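Local coordinates for conserved hypothetical protein (Agrobacterium tumefaciens, PDB 2FEX) that is of unknown function but belongs to the DJ-1/PfpI family of the class I glutaminase clan and is built as a dimer of like chains, at residues Thr2-Ala7 / Lys167-Phe172; Ser160-Ile165 / Ala178-Phe183. All blocks are in the same frame, centred on the assembly; numbering follows the deposited sequence.

Contact 1: Thr2-Ala7 / Lys167-Phe172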
# COMPACT_ATOMS: atom_id res chain seq x y z
N THR A 2 -13.08 -0.92 -18.00
CA THR A 2 -13.53 -0.61 -16.67
C THR A 2 -12.62 0.51 -16.17
O THR A 2 -11.41 0.44 -16.38
CB THR A 2 -13.42 -1.83 -15.72
OG1 THR A 2 -14.29 -2.88 -16.19
CG2 THR A 2 -13.78 -1.48 -14.33
N ARG A 3 -13.21 1.50 -15.50
CA ARG A 3 -12.44 2.62 -14.96
C ARG A 3 -12.85 2.84 -13.51
O ARG A 3 -14.05 2.85 -13.20
CB ARG A 3 -12.72 3.91 -15.73
CG ARG A 3 -12.20 4.00 -17.16
CD ARG A 3 -12.56 5.42 -17.74
NE ARG A 3 -11.47 6.38 -17.68
CZ ARG A 3 -11.60 7.70 -17.59
NH1 ARG A 3 -12.81 8.27 -17.52
NH2 ARG A 3 -10.51 8.48 -17.56
N ILE A 4 -11.85 3.03 -12.63
CA ILE A 4 -12.15 3.17 -11.22
C ILE A 4 -11.53 4.49 -10.82
O ILE A 4 -10.34 4.71 -11.09
CB ILE A 4 -11.49 2.04 -10.39
CG1 ILE A 4 -12.10 0.64 -10.79
CG2 ILE A 4 -11.59 2.31 -8.85
CD1 ILE A 4 -11.42 -0.57 -10.00
N ALA A 5 -12.29 5.33 -10.12
CA ALA A 5 -11.76 6.56 -9.55
C ALA A 5 -11.36 6.28 -8.10
O ALA A 5 -12.15 5.69 -7.31
CB ALA A 5 -12.84 7.65 -9.56
N ILE A 6 -10.18 6.74 -7.74
CA ILE A 6 -9.70 6.58 -6.37
C ILE A 6 -9.55 8.00 -5.81
O ILE A 6 -8.77 8.82 -6.33
CB ILE A 6 -8.35 5.81 -6.30
CG1 ILE A 6 -8.66 4.36 -6.82
CG2 ILE A 6 -7.84 5.85 -4.83
CD1 ILE A 6 -7.45 3.45 -6.73
N ALA A 7 -10.36 8.29 -4.78
CA ALA A 7 -10.44 9.65 -4.26
C ALA A 7 -9.43 9.80 -3.11
O ALA A 7 -9.73 9.47 -1.95
CB ALA A 7 -11.90 9.95 -3.73
N LYS A 167 -14.94 -8.12 -7.21
CA LYS A 167 -16.14 -8.95 -7.40
C LYS A 167 -17.33 -8.12 -7.87
O LYS A 167 -18.05 -8.53 -8.79
CB LYS A 167 -16.51 -9.70 -6.12
CG LYS A 167 -15.50 -10.82 -5.77
CD LYS A 167 -15.99 -11.52 -4.51
CE LYS A 167 -15.23 -12.84 -4.32
NZ LYS A 167 -15.71 -13.63 -3.13
N SER A 168 -17.56 -6.97 -7.21
CA SER A 168 -18.67 -6.06 -7.59
C SER A 168 -18.62 -5.69 -9.08
O SER A 168 -19.67 -5.59 -9.77
CB SER A 168 -18.69 -4.78 -6.76
OG SER A 168 -19.71 -3.89 -7.20
N LEU A 169 -17.40 -5.50 -9.58
CA LEU A 169 -17.18 -5.11 -10.97
C LEU A 169 -17.12 -6.29 -11.97
O LEU A 169 -16.90 -6.06 -13.18
CB LEU A 169 -15.91 -4.24 -11.06
CG LEU A 169 -16.00 -2.88 -10.33
CD1 LEU A 169 -14.62 -2.21 -10.27
CD2 LEU A 169 -16.98 -1.97 -11.09
N GLY A 170 -17.37 -7.50 -11.48
CA GLY A 170 -17.29 -8.72 -12.33
C GLY A 170 -15.86 -8.98 -12.82
O GLY A 170 -15.66 -9.63 -13.87
N LEU A 171 -14.86 -8.54 -12.06
CA LEU A 171 -13.46 -8.66 -12.45
C LEU A 171 -12.67 -9.66 -11.62
O LEU A 171 -11.44 -9.73 -11.77
CB LEU A 171 -12.72 -7.32 -12.36
CG LEU A 171 -13.33 -6.27 -13.27
CD1 LEU A 171 -12.59 -4.97 -12.93
CD2 LEU A 171 -13.27 -6.66 -14.77
N PHE A 172 -13.33 -10.41 -10.73
CA PHE A 172 -12.57 -11.30 -9.86
C PHE A 172 -12.50 -12.70 -10.48
O PHE A 172 -13.13 -13.64 -10.00
CB PHE A 172 -13.18 -11.35 -8.45
CG PHE A 172 -12.27 -11.93 -7.42
CD1 PHE A 172 -11.06 -11.32 -7.09
CD2 PHE A 172 -12.67 -13.13 -6.74
CE1 PHE A 172 -10.23 -11.90 -6.09
CE2 PHE A 172 -11.88 -13.68 -5.73
CZ PHE A 172 -10.66 -13.09 -5.41
O HOH W 1 -16.76 -3.69 -14.71

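Contact 2: Ser160-Ile165 / Ala178-Phe183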
# COMPACT_ATOMS: atom_id res chain seq x y z
N SER A 160 -9.46 -7.91 1.56
CA SER A 160 -10.84 -8.22 1.25
C SER A 160 -11.57 -6.98 0.67
O SER A 160 -12.50 -7.15 -0.12
CB SER A 160 -11.59 -8.79 2.45
OG SER A 160 -11.52 -7.91 3.57
N PHE A 161 -11.10 -5.80 1.03
CA PHE A 161 -11.64 -4.56 0.41
C PHE A 161 -11.40 -4.65 -1.12
O PHE A 161 -12.35 -4.48 -1.93
CB PHE A 161 -10.92 -3.35 0.99
CG PHE A 161 -11.51 -2.01 0.55
CD1 PHE A 161 -12.84 -1.69 0.78
CD2 PHE A 161 -10.66 -1.07 -0.06
CE1 PHE A 161 -13.34 -0.38 0.45
CE2 PHE A 161 -11.15 0.25 -0.40
CZ PHE A 161 -12.51 0.55 -0.19
N ALA A 162 -10.16 -4.98 -1.50
CA ALA A 162 -9.85 -5.09 -2.92
C ALA A 162 -10.66 -6.19 -3.61
O ALA A 162 -11.20 -5.98 -4.72
CB ALA A 162 -8.35 -5.30 -3.14
N VAL A 163 -10.76 -7.34 -2.96
CA VAL A 163 -11.44 -8.50 -3.57
C VAL A 163 -12.93 -8.12 -3.77
O VAL A 163 -13.49 -8.39 -4.83
CB VAL A 163 -11.34 -9.72 -2.65
CG1 VAL A 163 -12.35 -10.80 -3.07
CG2 VAL A 163 -9.86 -10.21 -2.60
N GLU A 164 -13.55 -7.46 -2.78
CA GLU A 164 -15.00 -7.17 -2.90
C GLU A 164 -15.27 -6.12 -4.00
O GLU A 164 -16.30 -6.19 -4.69
CB GLU A 164 -15.62 -6.72 -1.58
CG GLU A 164 -15.66 -7.82 -0.51
CD GLU A 164 -16.59 -9.01 -0.88
OE1 GLU A 164 -17.42 -8.93 -1.85
OE2 GLU A 164 -16.48 -10.05 -0.19
N ILE A 165 -14.33 -5.18 -4.19
CA ILE A 165 -14.46 -4.18 -5.26
C ILE A 165 -14.38 -4.90 -6.59
O ILE A 165 -15.25 -4.69 -7.48
CB ILE A 165 -13.36 -3.12 -5.15
CG1 ILE A 165 -13.67 -2.26 -3.90
CG2 ILE A 165 -13.26 -2.25 -6.42
CD1 ILE A 165 -12.52 -1.39 -3.40
N ALA A 178 -5.66 -15.19 -8.13
CA ALA A 178 -4.26 -15.65 -7.99
C ALA A 178 -3.34 -14.54 -7.43
O ALA A 178 -2.47 -14.81 -6.60
CB ALA A 178 -3.72 -16.11 -9.32
N GLU A 179 -3.49 -13.33 -7.94
CA GLU A 179 -2.73 -12.18 -7.45
C GLU A 179 -3.14 -11.81 -6.02
O GLU A 179 -2.33 -11.28 -5.26
CB GLU A 179 -2.94 -10.95 -8.37
CG GLU A 179 -2.52 -11.17 -9.83
CD GLU A 179 -1.04 -11.57 -10.00
OE1 GLU A 179 -0.23 -11.38 -9.07
OE2 GLU A 179 -0.67 -12.06 -11.08
N LEU A 180 -4.41 -12.05 -5.67
CA LEU A 180 -4.89 -11.50 -4.39
C LEU A 180 -4.93 -12.51 -3.25
O LEU A 180 -5.04 -12.11 -2.09
CB LEU A 180 -6.23 -10.80 -4.56
CG LEU A 180 -6.22 -9.49 -5.34
CD1 LEU A 180 -7.62 -8.89 -5.26
CD2 LEU A 180 -5.26 -8.50 -4.72
N GLN A 181 -4.82 -13.81 -3.56
CA GLN A 181 -4.95 -14.84 -2.53
C GLN A 181 -3.65 -15.09 -1.75
O GLN A 181 -3.63 -15.82 -0.73
CB GLN A 181 -5.37 -16.17 -3.16
CG GLN A 181 -4.34 -16.80 -4.12
CD GLN A 181 -4.92 -18.04 -4.85
OE1 GLN A 181 -6.09 -18.39 -4.66
NE2 GLN A 181 -4.12 -18.69 -5.68
N ILE A 182 -2.59 -14.47 -2.21
CA ILE A 182 -1.25 -14.77 -1.68
C ILE A 182 -0.96 -14.13 -0.30
O ILE A 182 0.02 -14.49 0.33
CB ILE A 182 -0.17 -14.27 -2.67
CG1 ILE A 182 -0.20 -12.73 -2.76
CG2 ILE A 182 -0.34 -14.95 -4.07
CD1 ILE A 182 0.88 -12.19 -3.79
N PHE A 183 -1.78 -13.18 0.14
CA PHE A 183 -1.47 -12.38 1.37
C PHE A 183 -1.80 -13.02 2.70
O PHE A 183 -1.44 -12.49 3.77
CB PHE A 183 -2.16 -11.01 1.20
CG PHE A 183 -1.56 -10.25 0.06
CD1 PHE A 183 -0.31 -9.62 0.24
CD2 PHE A 183 -2.19 -10.18 -1.21
CE1 PHE A 183 0.33 -8.93 -0.85
CE2 PHE A 183 -1.57 -9.54 -2.28
CZ PHE A 183 -0.28 -8.89 -2.10

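Contact 1: Thr2-Ala7 / Lys167-Phe172
Leu169 lays its CD1 methyl over the end of Ile4, 3.6 Å from Ile4 CD1 and 3.8 Å from Ile4 CG1, the two side chains crossing at a slant. Ile4 is extended at chi2 (178°), which carries CD1 out from the strand toward the helix end. Two residues before Ile4, Thr2 meets Leu171, two residues after Leu169, methyl end to methyl end: Thr2 CG2 stands 3.9 Å from Leu171 CD1. The same Thr2 methyl comes within 4.2 Å of Leu169 CD1, and the two leucines thereby share it. In the Rossmann-like alpha/beta sandwich of the DJ-1/PfpI family, this joins the start of the inner parallel strand 3-7 to the turn that ends helix 158-168, packed on one face of the sheet. Leu169 also rests on Ala66 of the adjacent strand 66-69 and Leu96 of strand 96-100, and Val30 lies against both Ile4 and Leu171. The turn is a Schellman motif: Gly170, with positive phi (65°), bonds back into the last helical turn, its N 3.0 Å from Lys167 O, and the side chains of Leu169 and Leu171, which flank Gly170, both point toward strand 3-7. On the polar side of Thr2 a single water bridges the segments, 3.0 Å from Thr2 OG1 and donating to Leu169 O at 2.8 Å.

Contact 2: Ser160-Ile165 / Ala178-Phe183
Val163 and Leu180 make the main contact between helices 158-168 and 174-180, a helix-to-helix packing on the flank of the DJ-1/PfpI alpha/beta sandwich, where the C-terminal helix lies against a helix that itself covers the sheet. The contact between the two segments is wholly apolar, with no hydrogen bond across it. Leu180 points toward its partner helix, and its extended chi2 (-174°) carries CD1 to Ala162 and Val163. Val163 and Leu180 run antiparallel alongside one another, with Val163 CG2 3.7 Å from Leu180 CD1 and 4.2 Å from Leu180 CB. Ala162 offers just its CB, 4.2 Å from Leu180 CD1, and its small size probably leaves room for the leucine to approach the helix backbone. Leu19 of helix 18-27 also touches Leu180. Aromatic contacts lie within each segment and across the dimer: Ile165 CD1 sits 3.6 Å above the Phe161 ring, over its centre, Ile182 CG1 lies 3.5 Å above the Phe183 ring, offset toward its rim, and the Phe183 ring meets Trp15 of the second subunit edge-to-face. Among the polar contacts, Ser160 N is hydrogen-bonded to Glu186 OE1 of the second subunit. Along the first helix, Glu164 N is bonded to Ser160 O at 2.9 Å; one residue earlier, Leu180 CD1 comes 4.2 Å from Val163 N.

Helix 158-168 is common to both contacts, whose centres lie 13 Å apart. Contact 1 uses the turn that closes the helix, against the start of the chain and strand 3-7, contact 2 its middle against helix 174-180. Along the chain the segments run 2-7, 160-165, 167-172, 178-183, so the segments alternate and the contacts cross. Phe172 joins them directly, its CZ 3.7 Å from Val163 CG1 and its CE1 4.1 Å from Leu180 CD1. Contact 1 thus joins the first strand to that turn, and contact 2 adds the C-terminal helix as a further layer outside. Residues within the segments of contact 2 also meet the second subunit, which places this end of the fold at the dimer interface.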